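Local coordinates for aldolase (Klebsiella pneumoniae, PDB 6VOQ), which is a zinc-binding member of the class II aldolase and adducin family, found as an assembly of four copies of its chain, at residues R8-Q13 with S168-A173; L41-G46 with G50-Q55; T61-W66 with V82-P87; R116-Y121 with R185-L190. All blocks are in the same frame, centred on the assembly; numbering follows the deposited sequence.

Contact 1: R8-Q13 with S168-A173; sequences REEMVQ and SSLREA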
loop_
_atom_site.group_PDB
_atom_site.type_symbol
_atom_site.label_atom_id
_atom_site.label_comp_id
_atom_site.label_asym_id
_atom_site.label_seq_id
_atom_site.Cartn_x
_atom_site.Cartn_y
_atom_site.Cartn_z
ATOM N N ARG A 8 22.992 -11.725 12.084
ATOM C CA ARG A 8 21.716 -12.322 12.458
ATOM C C ARG A 8 20.692 -11.238 12.740
ATOM O O ARG A 8 19.536 -11.332 12.317
ATOM C CB ARG A 8 21.889 -13.228 13.683
ATOM C CG ARG A 8 22.609 -14.515 13.375
ATOM C CD ARG A 8 22.726 -15.405 14.588
ATOM N NE ARG A 8 23.476 -16.625 14.284
ATOM C CZ ARG A 8 22.926 -17.788 13.947
ATOM N NH1 ARG A 8 21.605 -17.925 13.883
ATOM N NH2 ARG A 8 23.710 -18.822 13.679
ATOM N N GLU A 9 21.112 -10.194 13.443
ATOM C CA GLU A 9 20.253 -9.063 13.743
ATOM C C GLU A 9 19.756 -8.365 12.477
ATOM O O GLU A 9 18.546 -8.133 12.331
ATOM C CB GLU A 9 21.041 -8.101 14.639
ATOM C CG GLU A 9 20.278 -6.953 15.267
ATOM C CD GLU A 9 18.885 -7.311 15.765
ATOM O OE1 GLU A 9 18.052 -6.383 15.808
ATOM O OE2 GLU A 9 18.622 -8.474 16.157
ATOM N N GLU A 10 20.677 -8.034 11.564
ATOM C CA GLU A 10 20.320 -7.389 10.306
ATOM C C GLU A 10 19.320 -8.221 9.514
ATOM O O GLU A 10 18.405 -7.672 8.890
ATOM C CB GLU A 10 21.586 -7.147 9.480
ATOM C CG GLU A 10 21.342 -6.517 8.129
ATOM C CD GLU A 10 21.687 -5.043 8.138
ATOM O OE1 GLU A 10 22.361 -4.575 7.190
ATOM O OE2 GLU A 10 21.287 -4.360 9.109
ATOM N N MET A 11 19.489 -9.546 9.514
ATOM C CA MET A 11 18.591 -10.397 8.747
ATOM C C MET A 11 17.175 -10.338 9.298
ATOM O O MET A 11 16.217 -10.223 8.530
ATOM C CB MET A 11 19.106 -11.833 8.741
ATOM C CG MET A 11 18.209 -12.800 7.998
ATOM S SD MET A 11 19.085 -14.275 7.458
ATOM C CE MET A 11 20.181 -13.543 6.254
ATOM N N VAL A 12 17.021 -10.422 10.621
ATOM C CA VAL A 12 15.701 -10.294 11.235
ATOM C C VAL A 12 15.081 -8.935 10.917
ATOM O O VAL A 12 13.912 -8.849 10.524
ATOM C CB VAL A 12 15.800 -10.522 12.754
ATOM C CG1 VAL A 12 14.446 -10.264 13.436
ATOM C CG2 VAL A 12 16.306 -11.925 13.047
ATOM N N GLN A 13 15.848 -7.857 11.083
ATOM C CA GLN A 13 15.309 -6.521 10.852
ATOM C C GLN A 13 14.912 -6.345 9.397
ATOM O O GLN A 13 13.822 -5.852 9.090
ATOM C CB GLN A 13 16.333 -5.461 11.257
ATOM C CG GLN A 13 16.609 -5.416 12.736
ATOM C CD GLN A 13 17.622 -4.344 13.107
ATOM O OE1 GLN A 13 18.182 -3.677 12.238
ATOM N NE2 GLN A 13 17.863 -4.178 14.405
ATOM N N SER A 168 26.514 -6.853 -2.160
ATOM C CA SER A 168 27.740 -6.912 -1.369
ATOM C C SER A 168 27.461 -6.974 0.123
ATOM O O SER A 168 28.399 -7.165 0.905
ATOM C CB SER A 168 28.625 -5.701 -1.676
ATOM O OG SER A 168 27.918 -4.486 -1.472
ATOM N N SER A 169 26.207 -6.789 0.521
ATOM C CA SER A 169 25.742 -6.997 1.882
ATOM C C SER A 169 24.250 -7.287 1.806
ATOM O O SER A 169 23.642 -7.192 0.737
ATOM C CB SER A 169 26.043 -5.780 2.761
ATOM O OG SER A 169 25.196 -4.695 2.434
ATOM N N LEU A 170 23.647 -7.650 2.941
ATOM C CA LEU A 170 22.204 -7.867 2.928
ATOM C C LEU A 170 21.452 -6.567 2.672
ATOM O O LEU A 170 20.470 -6.556 1.924
ATOM C CB LEU A 170 21.729 -8.512 4.226
ATOM C CG LEU A 170 20.271 -9.001 4.187
ATOM C CD1 LEU A 170 20.003 -9.923 2.977
ATOM C CD2 LEU A 170 19.888 -9.696 5.479
ATOM N N ARG A 171 21.895 -5.460 3.266
ATOM C CA ARG A 171 21.184 -4.209 3.031
ATOM C C ARG A 171 21.330 -3.752 1.586
ATOM O O ARG A 171 20.391 -3.196 1.009
ATOM C CB ARG A 171 21.667 -3.116 3.986
ATOM C CG ARG A 171 20.874 -1.815 3.837
ATOM C CD ARG A 171 20.883 -0.980 5.106
ATOM N NE ARG A 171 20.201 -1.629 6.226
ATOM C CZ ARG A 171 18.880 -1.723 6.346
ATOM N NH1 ARG A 171 18.084 -1.219 5.405
ATOM N NH2 ARG A 171 18.352 -2.325 7.407
ATOM N N GLU A 172 22.502 -3.967 0.984
ATOM C CA GLU A 172 22.693 -3.566 -0.404
ATOM C C GLU A 172 21.875 -4.446 -1.341
ATOM O O GLU A 172 21.297 -3.954 -2.319
ATOM C CB GLU A 172 24.176 -3.612 -0.761
ATOM C CG GLU A 172 24.573 -2.667 -1.891
ATOM C CD GLU A 172 25.158 -3.395 -3.101
ATOM O OE1 GLU A 172 25.409 -4.617 -3.014
ATOM O OE2 GLU A 172 25.364 -2.739 -4.146
ATOM N N ALA A 173 21.801 -5.746 -1.053
ATOM C CA ALA A 173 20.945 -6.626 -1.839
ATOM C C ALA A 173 19.478 -6.253 -1.665
ATOM O O ALA A 173 18.697 -6.310 -2.623
ATOM C CB ALA A 173 21.192 -8.086 -1.450
HETATM O O HOH W 1 23.753 -5.738 5.509
#
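Glu10 and Arg171 meet with their long side chains crossing at about a right angle, the carboxylate and guanidinium planes turned 87° apart. With the groups so turned, the ion pair is loose: OE1 of Glu10 stands 3.8 Å from NE of Arg171, a long salt bridge, and approaches the guanidinium obliquely. The same OE1 also rests against the Arg171 side-chain base, 3.6 Å from CB. A water completes the link, donating to Glu10 OE1 at 2.5 Å and accepting from Arg171 N at 2.9 Å, and so ties the carboxylate to the first turn of helix 170-190. That turn is capped by Ser169, whose OG accepts from Glu172 N at 3.1 Å. Beside the polar pair, Met11 and Leu170 also cross at about a right angle. CG of Leu170 lies opposite the backbone N across the CA-CB bond (chi1 -170°), which helps bring CD2 to 3.6 Å from CA of Met11, against the helix backbone itself. The bend of the methionine at chi3 brings its methyl back, so that CE lies 3.9 Å from Leu170 CD2. Helix 4-20 thereby lies against the start of helix 170-190, with Leu170 also touching Ile14; on the sheet side, Met11 reaches Leu31 and Leu33 of strand 30-34, while Leu170 spans Leu33 and Ala91 and Val93 of strand 91-94.

Contact 2: L41-G46 with G50-Q55; sequences LATPTG and GELQAQ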
loop_
_atom_site.group_PDB
_atom_site.type_symbol
_atom_site.label_atom_id
_atom_site.label_comp_id
_atom_site.label_asym_id
_atom_site.label_seq_id
_atom_site.Cartn_x
_atom_site.Cartn_y
_atom_site.Cartn_z
ATOM N N LEU A 41 24.461 -17.874 6.299
ATOM C CA LEU A 41 23.331 -17.628 7.184
ATOM C C LEU A 41 22.084 -17.472 6.318
ATOM O O LEU A 41 22.109 -16.757 5.313
ATOM C CB LEU A 41 23.575 -16.376 8.031
ATOM C CG LEU A 41 22.494 -15.981 9.041
ATOM C CD1 LEU A 41 22.549 -16.909 10.249
ATOM C CD2 LEU A 41 22.634 -14.516 9.474
ATOM N N ALA A 42 21.005 -18.152 6.684
ATOM C CA ALA A 42 19.818 -18.139 5.843
ATOM C C ALA A 42 18.571 -18.224 6.708
ATOM O O ALA A 42 18.612 -18.694 7.846
ATOM C CB ALA A 42 19.832 -19.293 4.826
ATOM N N THR A 43 17.456 -17.754 6.148
ATOM C CA THR A 43 16.184 -17.841 6.840
ATOM C C THR A 43 15.670 -19.279 6.796
ATOM O O THR A 43 15.812 -19.962 5.779
ATOM C CB THR A 43 15.153 -16.885 6.220
ATOM O OG1 THR A 43 14.949 -17.208 4.846
ATOM C CG2 THR A 43 15.633 -15.455 6.302
ATOM N N PRO A 44 15.092 -19.775 7.881
ATOM C CA PRO A 44 14.764 -21.203 7.948
ATOM C C PRO A 44 13.543 -21.543 7.106
ATOM O O PRO A 44 12.832 -20.679 6.587
ATOM C CB PRO A 44 14.518 -21.438 9.441
ATOM C CG PRO A 44 14.110 -20.110 9.972
ATOM C CD PRO A 44 14.847 -19.081 9.159
ATOM N N THR A 45 13.321 -22.845 6.961
ATOM C CA THR A 45 12.196 -23.352 6.186
ATOM C C THR A 45 10.864 -22.944 6.815
ATOM O O THR A 45 10.761 -22.723 8.024
ATOM C CB THR A 45 12.285 -24.878 6.075
ATOM O OG1 THR A 45 11.253 -25.367 5.217
ATOM C CG2 THR A 45 12.153 -25.533 7.453
ATOM N N GLY A 46 9.840 -22.827 5.971
ATOM C CA GLY A 46 8.497 -22.527 6.429
ATOM C C GLY A 46 8.404 -21.289 7.296
ATOM O O GLY A 46 7.502 -21.165 8.131
ATOM N N GLY A 50 8.459 -11.677 8.548
ATOM C CA GLY A 50 8.152 -10.783 9.639
ATOM C C GLY A 50 8.229 -11.396 11.015
ATOM O O GLY A 50 7.966 -10.700 11.995
ATOM N N GLU A 51 8.582 -12.676 11.126
ATOM C CA GLU A 51 8.600 -13.389 12.401
ATOM C C GLU A 51 9.900 -14.176 12.574
ATOM O O GLU A 51 9.916 -15.257 13.165
ATOM C CB GLU A 51 7.392 -14.322 12.530
ATOM C CG GLU A 51 6.033 -13.700 12.176
ATOM C CD GLU A 51 5.301 -13.129 13.379
ATOM O OE1 GLU A 51 4.601 -12.104 13.217
ATOM O OE2 GLU A 51 5.418 -13.707 14.483
ATOM N N LEU A 52 11.012 -13.647 12.073
ATOM C CA LEU A 52 12.290 -14.342 12.176
ATOM C C LEU A 52 12.846 -14.281 13.599
ATOM O O LEU A 52 12.588 -13.339 14.352
ATOM C CB LEU A 52 13.305 -13.743 11.200
ATOM C CG LEU A 52 12.982 -13.931 9.715
ATOM C CD1 LEU A 52 14.054 -13.301 8.841
ATOM C CD2 LEU A 52 12.805 -15.411 9.391
ATOM N N GLN A 53 13.608 -15.309 13.966
ATOM C CA GLN A 53 14.280 -15.385 15.260
ATOM C C GLN A 53 15.778 -15.475 15.017
ATOM O O GLN A 53 16.254 -16.452 14.429
ATOM C CB GLN A 53 13.798 -16.586 16.079
ATOM C CG GLN A 53 12.286 -16.735 16.133
ATOM C CD GLN A 53 11.703 -16.332 17.481
ATOM O OE1 GLN A 53 12.160 -16.788 18.531
ATOM N NE2 GLN A 53 10.686 -15.474 17.455
ATOM N N ALA A 54 16.511 -14.447 15.454
ATOM C CA ALA A 54 17.952 -14.387 15.219
ATOM C C ALA A 54 18.626 -15.681 15.644
ATOM O O ALA A 54 19.491 -16.224 14.946
ATOM C CB ALA A 54 18.546 -13.207 15.987
ATOM N N GLN A 55 18.209 -16.200 16.780
ATOM C CA GLN A 55 18.841 -17.338 17.392
ATOM C C GLN A 55 18.688 -18.618 16.594
ATOM O O GLN A 55 19.529 -19.507 16.738
ATOM C CB GLN A 55 18.259 -17.500 18.786
ATOM C CG GLN A 55 19.058 -16.724 19.793
ATOM C CD GLN A 55 20.537 -17.022 19.593
ATOM O OE1 GLN A 55 21.092 -17.955 20.176
ATOM N NE2 GLN A 55 21.153 -16.289 18.645
#
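Leu52 reaches across to Thr43 and Pro44, and these three residues supply nearly all of the surface buried here. Leu52 gives the most: its CB points at the facing segment, and the side chain then runs out extended, with chi2 at -180°, so that both methyls arrive at the facing segment. CD1 touches CG2 of Thr43 at 3.7 Å, and CD2 lies 4.2 Å from the same methyl, the fork of the leucine turned toward the threonine methyl, CD1 the nearer. Thr43 is turned with chi1 at 60°, which places CG2 anti to the carbonyl carbon and presents it to the leucine while OG1 points elsewhere, bonded to Leu31 N of the adjacent strand. The threonine thus works with two faces, its methyl in apolar packing and its hydroxyl in the sheet. Pro44 adds a smaller share, with CD of its ring 4.2 Å from Leu52 CD2. The contact is wholly apolar and modest in area, the nearest CA atoms, those of Thr43 and Leu52, being 7.5 Å apart. Helix 4-20 closes in alongside, Met11 touching Thr43 and Val12 touching Leu52. The arrangement is that of a loop folded back over the end of the strand it has just left: strand 40-42 runs out at Thr43, and the chain returns past Leu52 to enter its antiparallel neighbour 58-60, making a long connection between adjacent strands of the central sheet of this class II aldolase fold.

Contact 3: T61-W66 with V82-P87; sequences TLQGEW and VYLHNP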
loop_
_atom_site.group_PDB
_atom_site.type_symbol
_atom_site.label_atom_id
_atom_site.label_comp_id
_atom_site.label_asym_id
_atom_site.label_seq_id
_atom_site.Cartn_x
_atom_site.Cartn_y
_atom_site.Cartn_z
ATOM N N THR A 61 26.748 -24.782 4.971
ATOM C CA THR A 61 27.909 -24.590 4.109
ATOM C C THR A 61 27.453 -24.399 2.665
ATOM O O THR A 61 26.356 -24.809 2.277
ATOM C CB THR A 61 28.874 -25.778 4.174
ATOM O OG1 THR A 61 28.316 -26.900 3.472
ATOM C CG2 THR A 61 29.168 -26.176 5.615
ATOM N N LEU A 62 28.319 -23.776 1.857
ATOM C CA LEU A 62 27.986 -23.568 0.453
ATOM C C LEU A 62 27.778 -24.885 -0.291
ATOM O O LEU A 62 27.147 -24.893 -1.354
ATOM C CB LEU A 62 29.075 -22.734 -0.223
ATOM C CG LEU A 62 29.132 -21.260 0.193
ATOM C CD1 LEU A 62 30.138 -20.491 -0.644
ATOM C CD2 LEU A 62 27.758 -20.610 0.094
ATOM N N GLN A 63 28.266 -25.999 0.248
ATOM C CA GLN A 63 28.075 -27.299 -0.373
ATOM C C GLN A 63 26.833 -28.017 0.131
ATOM O O GLN A 63 26.596 -29.162 -0.268
ATOM C CB GLN A 63 29.312 -28.178 -0.155
ATOM C CG GLN A 63 30.574 -27.611 -0.773
ATOM C CD GLN A 63 31.135 -26.450 0.037
ATOM O OE1 GLN A 63 31.101 -26.461 1.275
ATOM N NE2 GLN A 63 31.648 -25.437 -0.659
ATOM N N GLY A 64 26.047 -27.380 0.997
ATOM C CA GLY A 64 24.753 -27.893 1.402
ATOM C C GLY A 64 24.679 -28.575 2.753
ATOM O O GLY A 64 23.624 -29.122 3.087
ATOM N N GLU A 65 25.750 -28.558 3.540
ATOM C CA GLU A 65 25.744 -29.219 4.838
ATOM C C GLU A 65 25.133 -28.291 5.881
ATOM O O GLU A 65 25.585 -27.155 6.053
ATOM C CB GLU A 65 27.162 -29.622 5.226
ATOM C CG GLU A 65 27.249 -30.851 6.098
ATOM C CD GLU A 65 28.595 -30.971 6.802
ATOM O OE1 GLU A 65 28.616 -31.464 7.952
ATOM O OE2 GLU A 65 29.627 -30.576 6.208
ATOM N N TRP A 66 24.115 -28.785 6.579
ATOM C CA TRP A 66 23.396 -28.026 7.598
ATOM C C TRP A 66 24.209 -27.935 8.900
ATOM O O TRP A 66 24.562 -28.962 9.480
ATOM C CB TRP A 66 22.044 -28.714 7.823
ATOM C CG TRP A 66 21.168 -28.100 8.800
ATOM C CD1 TRP A 66 21.124 -26.784 9.133
ATOM C CD2 TRP A 66 20.146 -28.755 9.565
ATOM N NE1 TRP A 66 20.160 -26.581 10.088
ATOM C CE2 TRP A 66 19.532 -27.770 10.356
ATOM C CE3 TRP A 66 19.695 -30.077 9.663
ATOM C CZ2 TRP A 66 18.500 -28.058 11.249
ATOM C CZ3 TRP A 66 18.655 -30.362 10.557
ATOM C CH2 TRP A 66 18.075 -29.353 11.334
ATOM N N VAL A 82 24.441 -19.451 -6.649
ATOM C CA VAL A 82 24.947 -18.117 -6.965
ATOM C C VAL A 82 26.279 -17.864 -6.264
ATOM O O VAL A 82 27.254 -17.435 -6.890
ATOM C CB VAL A 82 23.909 -17.047 -6.593
ATOM C CG1 VAL A 82 24.472 -15.650 -6.869
ATOM C CG2 VAL A 82 22.617 -17.286 -7.344
ATOM N N TYR A 83 26.330 -18.101 -4.950
ATOM C CA TYR A 83 27.562 -17.876 -4.200
ATOM C C TYR A 83 28.726 -18.647 -4.801
ATOM O O TYR A 83 29.842 -18.129 -4.873
ATOM C CB TYR A 83 27.389 -18.285 -2.738
ATOM C CG TYR A 83 26.489 -17.384 -1.935
ATOM C CD1 TYR A 83 26.917 -16.130 -1.534
ATOM C CD2 TYR A 83 25.211 -17.799 -1.559
ATOM C CE1 TYR A 83 26.094 -15.308 -0.786
ATOM C CE2 TYR A 83 24.379 -16.979 -0.829
ATOM C CZ TYR A 83 24.827 -15.739 -0.438
ATOM O OH TYR A 83 24.015 -14.914 0.304
ATOM N N LEU A 84 28.487 -19.892 -5.225
ATOM C CA LEU A 84 29.548 -20.758 -5.721
ATOM C C LEU A 84 30.097 -20.321 -7.072
ATOM O O LEU A 84 31.098 -20.890 -7.520
ATOM C CB LEU A 84 29.044 -22.199 -5.811
ATOM C CG LEU A 84 28.849 -22.936 -4.492
ATOM C CD1 LEU A 84 27.968 -24.146 -4.721
ATOM C CD2 LEU A 84 30.197 -23.356 -3.907
ATOM N N HIS A 85 29.477 -19.336 -7.730
ATOM C CA HIS A 85 29.952 -18.868 -9.026
ATOM C C HIS A 85 29.978 -17.348 -9.107
ATOM O O HIS A 85 29.914 -16.781 -10.202
ATOM C CB HIS A 85 29.110 -19.471 -10.146
ATOM C CG HIS A 85 29.219 -20.955 -10.195
ATOM N ND1 HIS A 85 28.419 -21.779 -9.435
ATOM C CD2 HIS A 85 30.096 -21.763 -10.831
ATOM C CE1 HIS A 85 28.774 -23.035 -9.629
ATOM N NE2 HIS A 85 29.788 -23.053 -10.474
ATOM N N ASN A 86 30.088 -16.678 -7.964
ATOM C CA ASN A 86 30.269 -15.232 -7.932
ATOM C C ASN A 86 30.868 -14.830 -6.594
ATOM O O ASN A 86 30.132 -14.676 -5.613
ATOM C CB ASN A 86 28.942 -14.510 -8.156
ATOM C CG ASN A 86 29.089 -13.009 -8.117
ATOM O OD1 ASN A 86 30.201 -12.487 -8.086
ATOM N ND2 ASN A 86 27.962 -12.299 -8.130
ATOM N N PRO A 87 32.189 -14.660 -6.498
ATOM C CA PRO A 87 32.768 -14.298 -5.198
ATOM C C PRO A 87 32.393 -12.904 -4.738
ATOM O O PRO A 87 32.565 -12.602 -3.551
ATOM C CB PRO A 87 34.282 -14.448 -5.419
ATOM C CG PRO A 87 34.474 -14.425 -6.881
ATOM C CD PRO A 87 33.220 -14.985 -7.497
#
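Tyr83, on helix 76-83, receives Leu62 at the root of its side chain. CD2 of the leucine lies 3.7 Å from Tyr83 CB and 4.0 Å from Tyr83 CG, the two side chains crossing at about a right angle and the methyl approaching the ring obliquely. The ring itself leads away from the loop, and its hydroxyl is hydrogen-bonded to Ser32 OG. Leu84 follows, its chi1 of -72° setting CG opposite the carbonyl carbon, from where both methyls reach the loop: CD1 lies 3.5 Å from the carbonyl O of Leu62, which also accepts a hydrogen bond from Arg80 NH1, and CD2 is 3.9 Å from Leu62 CB. Gln63 borders this patch, its NE2 4.1 Å from Leu84 CD2. From Tyr83 the chain makes a type I turn to Asn86, and the facing loop makes another from Thr61 to Gly64, closed by a bond of 2.9 Å from Gly64 N to Thr61 O. Two turns therefore meet, joined mainly through Leu62, with Gln63 at the margin. The loop connects strands 58-60 and 66-68 at one edge of the sheet; Leu40 of strand 40-42 touches both Leu62 and Tyr83, and Ile92 of strand 91-94 lies against Tyr83.

Contact 4: R116-Y121 with R185-L190; sequences RPFTPY and RLIFTL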
loop_
_atom_site.group_PDB
_atom_site.type_symbol
_atom_site.label_atom_id
_atom_site.label_comp_id
_atom_site.label_asym_id
_atom_site.label_seq_id
_atom_site.Cartn_x
_atom_site.Cartn_y
_atom_site.Cartn_z
ATOM N N ARG A 116 13.913 -3.239 -19.865
ATOM C CA ARG A 116 14.336 -2.192 -20.781
ATOM C C ARG A 116 14.399 -0.859 -20.044
ATOM O O ARG A 116 13.358 -0.319 -19.651
ATOM C CB ARG A 116 13.367 -2.114 -21.952
ATOM C CG ARG A 116 13.807 -1.224 -23.088
ATOM C CD ARG A 116 12.817 -1.416 -24.205
ATOM N NE ARG A 116 12.869 -0.391 -25.234
ATOM C CZ ARG A 116 11.863 -0.147 -26.064
ATOM N NH1 ARG A 116 10.730 -0.844 -25.953
ATOM N NH2 ARG A 116 11.985 0.794 -26.990
ATOM N N PRO A 117 15.587 -0.280 -19.870
ATOM C CA PRO A 117 15.747 0.804 -18.888
ATOM C C PRO A 117 15.145 2.132 -19.345
ATOM O O PRO A 117 15.416 2.622 -20.447
ATOM C CB PRO A 117 17.270 0.898 -18.714
ATOM C CG PRO A 117 17.832 0.361 -19.975
ATOM C CD PRO A 117 16.876 -0.705 -20.445
ATOM N N PHE A 118 14.317 2.711 -18.467
ATOM C CA PHE A 118 13.830 4.082 -18.573
ATOM C C PHE A 118 14.195 4.913 -17.353
ATOM O O PHE A 118 13.748 6.055 -17.250
ATOM C CB PHE A 118 12.303 4.111 -18.752
ATOM C CG PHE A 118 11.571 3.205 -17.807
ATOM C CD1 PHE A 118 11.303 3.605 -16.503
ATOM C CD2 PHE A 118 11.169 1.940 -18.214
ATOM C CE1 PHE A 118 10.637 2.763 -15.620
ATOM C CE2 PHE A 118 10.498 1.095 -17.340
ATOM C CZ PHE A 118 10.236 1.504 -16.037
ATOM N N THR A 119 14.941 4.353 -16.407
ATOM C CA THR A 119 15.518 5.049 -15.268
ATOM C C THR A 119 16.926 4.529 -15.102
ATOM O O THR A 119 17.211 3.374 -15.446
ATOM C CB THR A 119 14.728 4.813 -13.978
ATOM O OG1 THR A 119 14.452 3.412 -13.844
ATOM C CG2 THR A 119 13.431 5.588 -14.007
ATOM N N PRO A 120 17.856 5.355 -14.601
ATOM C CA PRO A 120 19.270 4.965 -14.599
ATOM C C PRO A 120 19.669 3.989 -13.502
ATOM O O PRO A 120 20.729 3.361 -13.616
ATOM C CB PRO A 120 19.994 6.307 -14.410
ATOM C CG PRO A 120 19.044 7.104 -13.617
ATOM C CD PRO A 120 17.664 6.724 -14.093
ATOM N N TYR A 121 18.856 3.819 -12.464
ATOM C CA TYR A 121 19.366 3.254 -11.219
ATOM C C TYR A 121 19.544 1.743 -11.279
ATOM O O TYR A 121 20.507 1.221 -10.707
ATOM C CB TYR A 121 18.449 3.687 -10.075
ATOM C CG TYR A 121 18.311 5.189 -10.081
ATOM C CD1 TYR A 121 19.391 5.995 -9.719
ATOM C CD2 TYR A 121 17.137 5.808 -10.510
ATOM C CE1 TYR A 121 19.302 7.366 -9.751
ATOM C CE2 TYR A 121 17.038 7.193 -10.543
ATOM C CZ TYR A 121 18.127 7.965 -10.162
ATOM O OH TYR A 121 18.060 9.340 -10.182
ATOM N N ARG A 185 7.532 -2.280 -11.093
ATOM C CA ARG A 185 6.252 -1.633 -10.850
ATOM C C ARG A 185 6.017 -0.493 -11.840
ATOM O O ARG A 185 4.892 -0.286 -12.313
ATOM C CB ARG A 185 6.203 -1.137 -9.404
ATOM C CG ARG A 185 4.871 -0.526 -9.013
ATOM C CD ARG A 185 4.942 0.062 -7.638
ATOM N NE ARG A 185 3.694 0.690 -7.246
ATOM C CZ ARG A 185 3.608 1.591 -6.274
ATOM N NH1 ARG A 185 4.697 1.956 -5.620
ATOM N NH2 ARG A 185 2.442 2.130 -5.960
ATOM N N LEU A 186 7.069 0.251 -12.169
ATOM C CA LEU A 186 6.920 1.339 -13.119
ATOM C C LEU A 186 6.510 0.823 -14.486
ATOM O O LEU A 186 5.738 1.485 -15.188
ATOM C CB LEU A 186 8.219 2.127 -13.223
ATOM C CG LEU A 186 8.453 3.067 -12.059
ATOM C CD1 LEU A 186 9.919 3.460 -12.015
ATOM C CD2 LEU A 186 7.555 4.273 -12.223
ATOM N N ILE A 187 7.015 -0.350 -14.877
ATOM C CA ILE A 187 6.609 -0.950 -16.142
ATOM C C ILE A 187 5.093 -1.091 -16.190
ATOM O O ILE A 187 4.435 -0.618 -17.123
ATOM C CB ILE A 187 7.324 -2.299 -16.342
ATOM C CG1 ILE A 187 8.818 -2.068 -16.558
ATOM C CG2 ILE A 187 6.748 -3.055 -17.530
ATOM C CD1 ILE A 187 9.651 -3.326 -16.572
ATOM N N PHE A 188 4.504 -1.693 -15.156
ATOM C CA PHE A 188 3.063 -1.916 -15.192
ATOM C C PHE A 188 2.286 -0.630 -15.008
ATOM O O PHE A 188 1.192 -0.491 -15.559
ATOM C CB PHE A 188 2.671 -2.957 -14.153
ATOM C CG PHE A 188 3.092 -4.335 -14.539
ATOM C CD1 PHE A 188 2.307 -5.095 -15.388
ATOM C CD2 PHE A 188 4.308 -4.844 -14.108
ATOM C CE1 PHE A 188 2.709 -6.363 -15.764
ATOM C CE2 PHE A 188 4.711 -6.098 -14.472
ATOM C CZ PHE A 188 3.909 -6.869 -15.302
ATOM N N THR A 189 2.854 0.334 -14.285
ATOM C CA THR A 189 2.217 1.640 -14.156
ATOM C C THR A 189 2.213 2.387 -15.485
ATOM O O THR A 189 1.207 2.989 -15.875
ATOM C CB THR A 189 2.943 2.463 -13.091
ATOM O OG1 THR A 189 2.771 1.840 -11.810
ATOM C CG2 THR A 189 2.402 3.894 -13.050
ATOM N N LEU A 190 3.346 2.379 -16.184
ATOM C CA LEU A 190 3.417 3.094 -17.446
ATOM C C LEU A 190 2.539 2.441 -18.495
ATOM O O LEU A 190 1.952 3.142 -19.324
ATOM C CB LEU A 190 4.865 3.181 -17.915
ATOM C CG LEU A 190 5.715 4.097 -17.029
ATOM C CD1 LEU A 190 7.204 3.894 -17.282
ATOM C CD2 LEU A 190 5.312 5.543 -17.267
#
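Phe118 drives its ring against one side of the helix, where Leu186, Ile187 and Leu190 receive it. Leu190 lies over one face: CD1 sits 4.0 Å from the centroid of the Phe118 ring and 12° off its normal, a CH-pi contact close to the centre. The other two meet the rim. CB of Leu186 comes to 3.5 Å from Phe118 CE1, with CD1 of the same leucine in the ring plane, and CG1 of Ile187 lies in that plane too, 3.7 Å from Phe118 CE2. One face and the far edge of the ring are thus held by three side chains from about one turn of helix. The aromatic reaches them because chi1, at 46°, sets CG between the amide nitrogen and the carbonyl carbon, and the CB already points at the helix. Further out, Ile195 packs on both Phe118 and Leu190, Tyr197 adds to the cover of the ring, and a backbone hydrogen bond between Pro117 and Leu198 fixes the loop just before it. The second subunit takes part as well: its Asn160 ND2 forms a hydrogen bond with Phe118 O, its His98 NE2 another with Thr189 OG1, and its Leu106 packs on Leu190. Tyr121, in the same loop, stacks on His96 of the second subunit, a zinc ligand, so this loop-to-helix packing borders a metal site at a subunit interface, within the tetramer of a class II aldolase fold.

Contacts 1 and 4 use opposite ends of helix 170-190, their centres 26 Å apart, and the two differ in kind: contact 1 mixes a water-linked ion pair with apolar packing, whereas contact 4 is buried, aromatic and flanked by another subunit. Contacts 1 and 2 touch, since Val12 and Met11 pack against the loop of 50-55 and Arg8 NH1 bonds to Ala54 O, so helix 4-20 serves both. Contact 2 is the smallest, a wholly apolar join within one strand connection; contact 3, largely apolar, joins another such loop to the segment on helix 76-83 and is the more exposed. Contacts 2 and 3 both lie across the chain's centre from contact 4.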